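Local structure of CT263 (Chlamydia trachomatis, 4QAS) at residues 24-29 with 190-195; 72-77 with 139-144; 161-166 with 184-189. The protein probably hydrolyses the N-glycosidic bond of futalosine-type nucleosides during menaquinone synthesis, as a nucleosidase of the MTAN family. The protein carries 1 engineered substitution. All coordinates share one frame; numbering follows the deposited sequence.

Contact 1 of 3, residues 24-29 with 190-195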
loop_
_atom_site.group_PDB
_atom_site.type_symbol
_atom_site.label_atom_id
_atom_site.label_comp_id
_atom_site.label_asym_id
_atom_site.label_seq_id
_atom_site.Cartn_x
_atom_site.Cartn_y
_atom_site.Cartn_z
ATOM N N SER A 24 -3.845 -2.459 -7.232
ATOM C CA SER A 24 -3.902 -1.003 -7.220
ATOM C C SER A 24 -2.683 -0.370 -6.543
ATOM O O SER A 24 -2.412 0.799 -6.771
ATOM C CB SER A 24 -5.195 -0.567 -6.526
ATOM O OG SER A 24 -5.406 0.794 -6.716
ATOM N N LEU A 25 -1.968 -1.105 -5.703
ATOM C CA LEU A 25 -0.880 -0.518 -4.914
ATOM C C LEU A 25 0.311 -0.102 -5.745
ATOM O O LEU A 25 1.048 0.792 -5.340
ATOM C CB LEU A 25 -0.326 -1.542 -3.949
ATOM C CG LEU A 25 -1.121 -1.966 -2.768
ATOM C CD1 LEU A 25 -0.188 -2.908 -1.949
ATOM C CD2 LEU A 25 -1.552 -0.775 -1.960
ATOM N N PHE A 26 0.569 -0.784 -6.868
ATOM C CA PHE A 26 1.716 -0.533 -7.722
ATOM C C PHE A 26 1.233 -0.363 -9.150
ATOM O O PHE A 26 0.190 -0.933 -9.517
ATOM C CB PHE A 26 2.720 -1.703 -7.666
ATOM C CG PHE A 26 3.192 -2.021 -6.298
ATOM C CD1 PHE A 26 4.200 -1.273 -5.710
ATOM C CD2 PHE A 26 2.644 -3.052 -5.605
ATOM C CE1 PHE A 26 4.631 -1.567 -4.436
ATOM C CE2 PHE A 26 3.070 -3.354 -4.345
ATOM C CZ PHE A 26 4.081 -2.600 -3.761
ATOM N N PRO A 27 1.958 0.349 -9.957
ATOM C CA PRO A 27 1.555 0.543 -11.371
ATOM C C PRO A 27 1.954 -0.662 -12.221
ATOM O O PRO A 27 2.836 -0.606 -13.074
ATOM C CB PRO A 27 2.282 1.841 -11.757
ATOM C CG PRO A 27 3.486 1.852 -10.900
ATOM C CD PRO A 27 3.077 1.249 -9.601
ATOM N N PHE A 28 1.289 -1.785 -11.964
ATOM C CA PHE A 28 1.529 -3.009 -12.719
ATOM C C PHE A 28 1.156 -2.826 -14.181
ATOM O O PHE A 28 0.294 -2.016 -14.537
ATOM C CB PHE A 28 0.649 -4.128 -12.174
ATOM C CG PHE A 28 1.079 -4.673 -10.837
ATOM C CD1 PHE A 28 2.109 -5.582 -10.741
ATOM C CD2 PHE A 28 0.434 -4.303 -9.679
ATOM C CE1 PHE A 28 2.500 -6.088 -9.532
ATOM C CE2 PHE A 28 0.817 -4.821 -8.458
ATOM C CZ PHE A 28 1.841 -5.717 -8.389
ATOM N N SER A 29 1.792 -3.616 -15.028
ATOM C CA SER A 29 1.417 -3.738 -16.425
ATOM C C SER A 29 1.178 -5.210 -16.728
ATOM O O SER A 29 1.682 -6.090 -16.028
ATOM C CB SER A 29 2.507 -3.180 -17.337
ATOM O OG SER A 29 3.733 -3.854 -17.133
ATOM N N ALA A 190 -1.056 -5.908 4.188
ATOM C CA ALA A 190 -0.080 -6.851 4.715
ATOM C C ALA A 190 1.059 -7.114 3.741
ATOM O O ALA A 190 2.194 -7.375 4.176
ATOM C CB ALA A 190 -0.773 -8.160 5.055
ATOM N N ILE A 191 0.790 -7.066 2.430
ATOM C CA ILE A 191 1.833 -7.325 1.434
ATOM C C ILE A 191 2.871 -6.214 1.427
ATOM O O ILE A 191 4.075 -6.469 1.256
ATOM C CB ILE A 191 1.184 -7.542 0.056
ATOM C CG1 ILE A 191 0.506 -8.918 0.049
ATOM C CG2 ILE A 191 2.238 -7.408 -1.063
ATOM C CD1 ILE A 191 -0.383 -9.179 -1.113
ATOM N N PHE A 192 2.442 -4.970 1.594
ATOM C CA PHE A 192 3.380 -3.875 1.392
ATOM C C PHE A 192 4.631 -3.968 2.253
ATOM O O PHE A 192 5.731 -3.792 1.708
ATOM C CB PHE A 192 2.698 -2.520 1.550
ATOM C CG PHE A 192 3.642 -1.412 1.324
ATOM C CD1 PHE A 192 4.006 -1.057 0.037
ATOM C CD2 PHE A 192 4.269 -0.804 2.385
ATOM C CE1 PHE A 192 4.941 -0.056 -0.175
ATOM C CE2 PHE A 192 5.186 0.186 2.180
ATOM C CZ PHE A 192 5.526 0.563 0.904
ATOM N N PRO A 193 4.560 -4.171 3.572
ATOM C CA PRO A 193 5.818 -4.180 4.339
ATOM C C PRO A 193 6.736 -5.332 3.977
ATOM O O PRO A 193 7.957 -5.212 4.151
ATOM C CB PRO A 193 5.354 -4.231 5.805
ATOM C CG PRO A 193 3.968 -4.730 5.764
ATOM C CD PRO A 193 3.377 -4.227 4.451
ATOM N N ILE A 194 6.192 -6.432 3.458
ATOM C CA ILE A 194 7.044 -7.514 2.978
ATOM C C ILE A 194 7.829 -7.054 1.761
ATOM O O ILE A 194 9.056 -7.183 1.708
ATOM C CB ILE A 194 6.227 -8.773 2.662
ATOM C CG1 ILE A 194 5.313 -9.128 3.832
ATOM C CG2 ILE A 194 7.203 -9.910 2.326
ATOM C CD1 ILE A 194 4.329 -10.232 3.496
ATOM N N TYR A 195 7.123 -6.521 0.754
ATOM C CA TYR A 195 7.800 -5.963 -0.412
ATOM C C TYR A 195 8.863 -4.959 0.013
ATOM O O TYR A 195 10.003 -4.991 -0.471
ATOM C CB TYR A 195 6.766 -5.309 -1.333
ATOM C CG TYR A 195 7.278 -4.083 -2.043
ATOM C CD1 TYR A 195 8.044 -4.186 -3.204
ATOM C CD2 TYR A 195 7.010 -2.813 -1.547
ATOM C CE1 TYR A 195 8.524 -3.051 -3.857
ATOM C CE2 TYR A 195 7.478 -1.685 -2.185
ATOM C CZ TYR A 195 8.238 -1.799 -3.337
ATOM O OH TYR A 195 8.683 -0.662 -3.952
#
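Phe26 drives the rim of its ring into the face of Tyr195, a compact example of how a residue of the 24-29 segment can be docked onto a helix distant in sequence. Tyr195 is modelled in two conformers, and for the one considered here the pair is T-shaped, with centroids 4.8 Å apart and planes at 67°. The leading atom is Phe26 CE1, which stands 3.6 Å from Tyr195 CE2, over the rim of the tyrosine ring and not over its middle. Beside it, Phe26 CZ lies 3.7 Å from Tyr195 CD2. The same CZ also comes to the edge of the Phe192 ring, near its plane, with Phe26 CZ 4.1 Å from Phe192 CD1. No hydrogen bond joins the segments, so the contact is carried by ring carbons.

Further out, the Phe26 ring meets Tyr38 at a low interplanar angle and touches Leu45, neighbours contributed by the adjoining sheet. The torsion of Phe192 (CG anti to the backbone N, chi1 -179°) sets its ring where Phe26 CZ arrives at the edge, and where Phe192 of the second subunit forms an edge-to-face pair with it. Leu25 O accepts a hydrogen bond from Gln185 NE2 of that subunit. Next to Phe26, Pro27 forms the centre of an inverse gamma turn. Across the contact, helix 180-197 is kinked at Pro193, whose N makes no bond to the preceding turn. Such an aromatic cluster, continued onto the second subunit, belongs to a dimer interface, in keeping with the homodimers of MTAN nucleosidases.

Contact 2 of 3, residues 72-77 with 139-144; sequences WINAGF and LVDMEG
Asp141 OD2 is gripped from two directions, and on the facing strand Asn74 OD1 lies 4.4 Å from Asp141 OD2; both are acceptors, and Lys162 NZ supplies the hydrogens between them. Toward Asp141 OD2 the lysine makes a salt bridge, and toward Asn74 OD1 a probable hydrogen bond, so that it links two oxygens that cannot bond to each other. The second grip on the carboxylate is a weak capping bond from Gly144 N, 2.9 Å from Asp141 OD2 and well bent, with an N-H...acceptor angle of 127°.

Asp141 reaches forward to Gly144 because its CG sits between the backbone N and the carbonyl carbon (chi1 76°), which turns the carboxylate over the turn leading into helix 144-153. Its second oxygen, OD1, is held by Ser124 OG. Asn74 has both ends of its amide engaged, since ND2 donates to Ile12 O while OD1 faces the lysine. The remaining approaches are oxygen-to-carbon van der Waals contacts: Asn74 OD1 lies 3.7 Å from Gly144 CA, and Phe77 O is 3.8 Å from Asp141 CB.

Strands 71-80 and 139-141 are antiparallel neighbours in the central sheet, and the second ends at Asp141, the first residue of a DMEG sequence that probably corresponds to the Met-Glu region of MTAN relatives. The chemistry here is that of a charge buried with its partners: Lys162 NZ meets a carboxylate and an amide oxygen, which would probably favour its protonated form and offset the cost of burial.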
loop_
_atom_site.group_PDB
_atom_site.type_symbol
_atom_site.label_atom_id
_atom_site.label_comp_id
_atom_site.label_asym_id
_atom_site.label_seq_id
_atom_site.Cartn_x
_atom_site.Cartn_y
_atom_site.Cartn_z
ATOM N N TRP A 72 7.497 -17.039 -3.029
ATOM C CA TRP A 72 6.090 -16.925 -3.376
ATOM C C TRP A 72 5.303 -16.505 -2.137
ATOM O O TRP A 72 5.547 -17.021 -1.042
ATOM C CB TRP A 72 5.514 -18.268 -3.827
ATOM C CG TRP A 72 6.031 -18.895 -5.080
ATOM C CD1 TRP A 72 7.109 -18.519 -5.827
ATOM C CD2 TRP A 72 5.485 -20.046 -5.717
ATOM N NE1 TRP A 72 7.248 -19.363 -6.902
ATOM C CE2 TRP A 72 6.262 -20.314 -6.853
ATOM C CE3 TRP A 72 4.381 -20.861 -5.435
ATOM C CZ2 TRP A 72 5.992 -21.380 -7.707
ATOM C CZ3 TRP A 72 4.111 -21.922 -6.278
ATOM C CH2 TRP A 72 4.910 -22.174 -7.405
ATOM N N ILE A 73 4.327 -15.617 -2.304
ATOM C CA ILE A 73 3.344 -15.306 -1.276
ATOM C C ILE A 73 1.971 -15.581 -1.850
ATOM O O ILE A 73 1.573 -14.957 -2.851
ATOM C CB ILE A 73 3.451 -13.851 -0.802
ATOM C CG1 ILE A 73 4.837 -13.583 -0.212
ATOM C CG2 ILE A 73 2.361 -13.573 0.230
ATOM C CD1 ILE A 73 5.049 -12.155 0.231
ATOM N N ASN A 74 1.245 -16.505 -1.221
ATOM C CA ASN A 74 -0.167 -16.689 -1.523
ATOM C C ASN A 74 -0.947 -15.840 -0.548
ATOM O O ASN A 74 -0.889 -16.075 0.661
ATOM C CB ASN A 74 -0.527 -18.160 -1.359
ATOM C CG ASN A 74 -2.003 -18.420 -1.422
ATOM O OD1 ASN A 74 -2.510 -19.284 -0.677
ATOM N ND2 ASN A 74 -2.717 -17.726 -2.304
ATOM N N ALA A 75 -1.651 -14.855 -1.048
ATOM C CA ALA A 75 -2.503 -14.025 -0.223
ATOM C C ALA A 75 -3.941 -14.292 -0.613
ATOM O O ALA A 75 -4.263 -14.384 -1.797
ATOM C CB ALA A 75 -2.174 -12.559 -0.436
ATOM N N GLY A 76 -4.824 -14.449 0.381
ATOM C CA GLY A 76 -6.207 -14.707 0.022
ATOM C C GLY A 76 -7.148 -14.631 1.205
ATOM O O GLY A 76 -6.754 -14.341 2.335
ATOM N N PHE A 77 -8.415 -14.828 0.882
ATOM C CA PHE A 77 -9.488 -14.904 1.867
ATOM C C PHE A 77 -9.548 -16.311 2.455
ATOM O O PHE A 77 -9.279 -17.297 1.784
ATOM C CB PHE A 77 -10.844 -14.629 1.207
ATOM C CG PHE A 77 -10.940 -13.329 0.423
ATOM C CD1 PHE A 77 -10.082 -12.264 0.643
ATOM C CD2 PHE A 77 -11.935 -13.181 -0.516
ATOM C CE1 PHE A 77 -10.204 -11.085 -0.097
ATOM C CE2 PHE A 77 -12.058 -11.992 -1.245
ATOM C CZ PHE A 77 -11.210 -10.968 -1.030
ATOM N N LEU A 139 -8.571 -21.548 10.044
ATOM C CA LEU A 139 -8.902 -20.939 8.773
ATOM C C LEU A 139 -9.054 -22.000 7.686
ATOM O O LEU A 139 -8.366 -23.024 7.699
ATOM C CB LEU A 139 -7.811 -19.941 8.374
ATOM C CG LEU A 139 -7.630 -18.777 9.344
ATOM C CD1 LEU A 139 -6.435 -17.936 8.892
ATOM C CD2 LEU A 139 -8.908 -17.932 9.351
ATOM N N VAL A 140 -9.944 -21.737 6.740
ATOM C CA VAL A 140 -10.270 -22.695 5.693
ATOM C C VAL A 140 -10.320 -21.961 4.366
ATOM O O VAL A 140 -11.040 -20.967 4.229
ATOM C CB VAL A 140 -11.618 -23.387 5.944
ATOM C CG1 VAL A 140 -11.886 -24.395 4.822
ATOM C CG2 VAL A 140 -11.630 -24.048 7.303
ATOM N N ASP A 141 -9.587 -22.446 3.373
ATOM C CA ASP A 141 -9.589 -21.837 2.051
ATOM C C ASP A 141 -9.743 -22.967 1.038
ATOM O O ASP A 141 -10.082 -24.107 1.365
ATOM C CB ASP A 141 -8.343 -20.979 1.786
ATOM C CG ASP A 141 -7.094 -21.814 1.496
ATOM O OD1 ASP A 141 -7.067 -23.030 1.806
ATOM O OD2 ASP A 141 -6.103 -21.243 0.941
ATOM N N MET A 142 -9.436 -22.672 -0.220
ATOM C CA MET A 142 -9.434 -23.679 -1.270
ATOM C C MET A 142 -8.055 -23.970 -1.849
ATOM O O MET A 142 -7.742 -25.132 -2.101
ATOM C CB MET A 142 -10.374 -23.246 -2.402
ATOM C CG MET A 142 -11.837 -23.150 -1.960
ATOM S SD MET A 142 -12.970 -22.521 -3.218
ATOM C CE MET A 142 -12.523 -23.561 -4.613
ATOM N N GLU A 143 -7.228 -22.950 -2.094
ATOM C CA GLU A 143 -6.044 -23.111 -2.930
ATOM C C GLU A 143 -4.719 -23.183 -2.184
ATOM O O GLU A 143 -3.706 -23.484 -2.815
ATOM C CB GLU A 143 -5.960 -21.951 -3.946
ATOM C CG GLU A 143 -7.127 -21.870 -4.902
ATOM C CD GLU A 143 -7.246 -23.083 -5.805
ATOM O OE1 GLU A 143 -6.271 -23.855 -5.910
ATOM O OE2 GLU A 143 -8.329 -23.282 -6.403
ATOM N N GLY A 144 -4.688 -22.938 -0.881
ATOM C CA GLY A 144 -3.416 -22.810 -0.191
ATOM C C GLY A 144 -2.535 -24.040 -0.275
ATOM O O GLY A 144 -1.342 -23.941 -0.560
#

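Contact 3 of 3, residues 161-166 with 184-189. Engineered in segment 161-166: Asn166 (natural residue Asp).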
loop_
_atom_site.group_PDB
_atom_site.type_symbol
_atom_site.label_atom_id
_atom_site.label_comp_id
_atom_site.label_asym_id
_atom_site.label_seq_id
_atom_site.Cartn_x
_atom_site.Cartn_y
_atom_site.Cartn_z
ATOM N N ILE A 161 -0.560 -15.313 3.473
ATOM C CA ILE A 161 -1.329 -14.306 4.198
ATOM C C ILE A 161 -2.788 -14.656 3.955
ATOM O O ILE A 161 -3.220 -14.749 2.804
ATOM C CB ILE A 161 -1.068 -12.896 3.655
ATOM C CG1 ILE A 161 0.404 -12.529 3.788
ATOM C CG2 ILE A 161 -1.924 -11.886 4.394
ATOM C CD1 ILE A 161 0.820 -11.287 2.994
ATOM N N LYS A 162 -3.543 -14.853 5.028
ATOM C CA LYS A 162 -4.960 -15.151 4.909
ATOM C C LYS A 162 -5.730 -14.203 5.811
ATOM O O LYS A 162 -5.422 -14.084 6.990
ATOM C CB LYS A 162 -5.265 -16.604 5.261
ATOM C CG LYS A 162 -4.571 -17.595 4.324
ATOM C CD LYS A 162 -5.245 -17.734 2.961
ATOM C CE LYS A 162 -4.285 -18.312 1.903
ATOM N NZ LYS A 162 -4.969 -18.754 0.678
ATOM N N VAL A 163 -6.745 -13.560 5.238
ATOM C CA VAL A 163 -7.627 -12.671 5.995
ATOM C C VAL A 163 -8.947 -13.392 6.222
ATOM O O VAL A 163 -9.507 -13.971 5.298
ATOM C CB VAL A 163 -7.821 -11.313 5.300
ATOM C CG1 VAL A 163 -8.464 -11.440 3.966
ATOM C CG2 VAL A 163 -8.622 -10.371 6.193
ATOM N N SER A 164 -9.405 -13.396 7.470
ATOM C CA SER A 164 -10.666 -14.060 7.813
ATOM C C SER A 164 -11.840 -13.328 7.172
ATOM O O SER A 164 -12.078 -12.136 7.433
ATOM C CB SER A 164 -10.804 -14.135 9.319
ATOM O OG SER A 164 -10.548 -12.883 9.887
ATOM N N SER A 165 -12.550 -14.028 6.288
ATOM C CA SER A 165 -13.510 -13.408 5.402
ATOM C C SER A 165 -14.960 -13.646 5.769
ATOM O O SER A 165 -15.820 -12.924 5.269
ATOM C CB SER A 165 -13.265 -13.875 3.968
ATOM O OG SER A 165 -13.342 -15.276 3.840
ATOM N N ASN A 166 -15.241 -14.642 6.600
ATOM C CA ASN A 166 -16.599 -15.063 6.911
ATOM C C ASN A 166 -16.500 -16.244 7.846
ATOM O O ASN A 166 -15.464 -16.921 7.901
ATOM C CB ASN A 166 -17.348 -15.494 5.660
ATOM C CG ASN A 166 -16.722 -16.709 4.977
ATOM O OD1 ASN A 166 -15.728 -16.582 4.253
ATOM N ND2 ASN A 166 -17.302 -17.885 5.178
ATOM N N SER A 184 -9.858 -7.505 0.474
ATOM C CA SER A 184 -8.737 -7.361 -0.443
ATOM C C SER A 184 -7.783 -6.268 0.023
ATOM O O SER A 184 -6.558 -6.399 -0.113
ATOM C CB SER A 184 -9.308 -7.063 -1.818
ATOM O OG SER A 184 -8.302 -6.933 -2.818
ATOM N N GLN A 185 -8.327 -5.192 0.589
ATOM C CA GLN A 185 -7.505 -4.114 1.113
ATOM C C GLN A 185 -6.629 -4.597 2.261
ATOM O O GLN A 185 -5.463 -4.188 2.364
ATOM C CB GLN A 185 -8.392 -2.930 1.517
ATOM C CG GLN A 185 -7.625 -1.754 2.018
ATOM C CD GLN A 185 -6.820 -1.080 0.941
ATOM O OE1 GLN A 185 -7.131 -1.182 -0.259
ATOM N NE2 GLN A 185 -5.777 -0.347 1.338
ATOM N N LYS A 186 -7.162 -5.455 3.140
ATOM C CA LYS A 186 -6.334 -6.016 4.211
ATOM C C LYS A 186 -5.147 -6.771 3.647
ATOM O O LYS A 186 -4.041 -6.694 4.185
ATOM C CB LYS A 186 -7.146 -6.949 5.106
ATOM C CG LYS A 186 -8.198 -6.285 5.956
ATOM C CD LYS A 186 -7.621 -5.326 6.990
ATOM C CE LYS A 186 -6.854 -6.036 8.091
ATOM N NZ LYS A 186 -6.361 -5.075 9.124
ATOM N N LEU A 187 -5.364 -7.548 2.598
ATOM C CA LEU A 187 -4.244 -8.261 1.987
ATOM C C LEU A 187 -3.184 -7.296 1.468
ATOM O O LEU A 187 -1.990 -7.513 1.661
ATOM C CB LEU A 187 -4.746 -9.170 0.875
ATOM C CG LEU A 187 -5.700 -10.273 1.339
ATOM C CD1 LEU A 187 -6.169 -11.024 0.155
ATOM C CD2 LEU A 187 -5.065 -11.194 2.363
ATOM N N ALA A 188 -3.600 -6.214 0.802
ATOM C CA ALA A 188 -2.662 -5.243 0.260
ATOM C C ALA A 188 -1.852 -4.611 1.369
ATOM O O ALA A 188 -0.637 -4.416 1.236
ATOM C CB ALA A 188 -3.414 -4.183 -0.547
ATOM N N GLU A 189 -2.522 -4.293 2.483
ATOM C CA GLU A 189 -1.842 -3.673 3.603
ATOM C C GLU A 189 -0.810 -4.602 4.219
ATOM O O GLU A 189 0.218 -4.144 4.733
ATOM C CB GLU A 189 -2.885 -3.189 4.607
ATOM C CG GLU A 189 -3.682 -2.033 4.022
ATOM C CD GLU A 189 -4.880 -1.625 4.837
ATOM O OE1 GLU A 189 -5.159 -2.270 5.876
ATOM O OE2 GLU A 189 -5.556 -0.660 4.423
#
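In the helix-on-sheet layer of this alpha/beta fold, Leu187 of helix 180-197 rests on Ile161 and Val163 of strand 158-167. The short segments run nearly antiparallel, at 153°, with their axes 8.5 Å apart at closest approach. Leu187 CD2 does most of the touching. This methyl, Leu187 CD2, lies 3.8 Å from Ile161 CG2 and also 3.8 Å from Val163 CG1, touching both residues, which project from the same side of the strand. Ile161 and Leu187 lie alongside, running contrary ways, whereas Val163 meets the leucine at a slant.

Val163 spreads its two methyls over neighbouring helix residues. Its CG1 lies between the backbone N and the carbonyl carbon (chi1 62°) and faces Leu187, while Val163 CG2 points to Lys186 and comes within 3.9 Å of Lys186 CB. Lys186 offers only the root of its chain, set about perpendicular to the valine, before two turns further along carry its end away.

This is one helix-covered face of the mixed sheet of the nucleosidase fold, continued by Leu183 on the helix and Phe77 on the adjacent strand. Polar groups lie at its margins. Gln185 NE2 donates to Glu189 OE2 at 3.1 Å and, in addition, bonds to Leu25 O of the second subunit, so that helix residues facing away from the strand reach the dimer contact. Toward the other end of the strand, Ser165 OG donates to Asn166 OD1 at 2.8 Å; Asn166 is an engineered residue, aspartate in the natural protein.

How the contacts relate
Starting from the N terminus, the chain leaves helix 16-25 through residues 24-29, whose partner, 190-195, lies near the C terminus. Contact 1 thus closes a loop spanning most of the protein. Within it, strand 71-80 meets 139-144 to close contact 2; after helix 144-153 the chain runs through strand 158-167, and helix 180-197 folds back on it to close the short loop of contact 3. Contacts 2 and 3 follow in series, both nested inside contact 1. Strands 71-80 and 158-167 are sheet neighbours, and helix 180-197 serves contacts 1 and 3. Ile191 and Ile194 pack on Ile73, Ala75 and Ile161, joining the sheet core to the subunit interface.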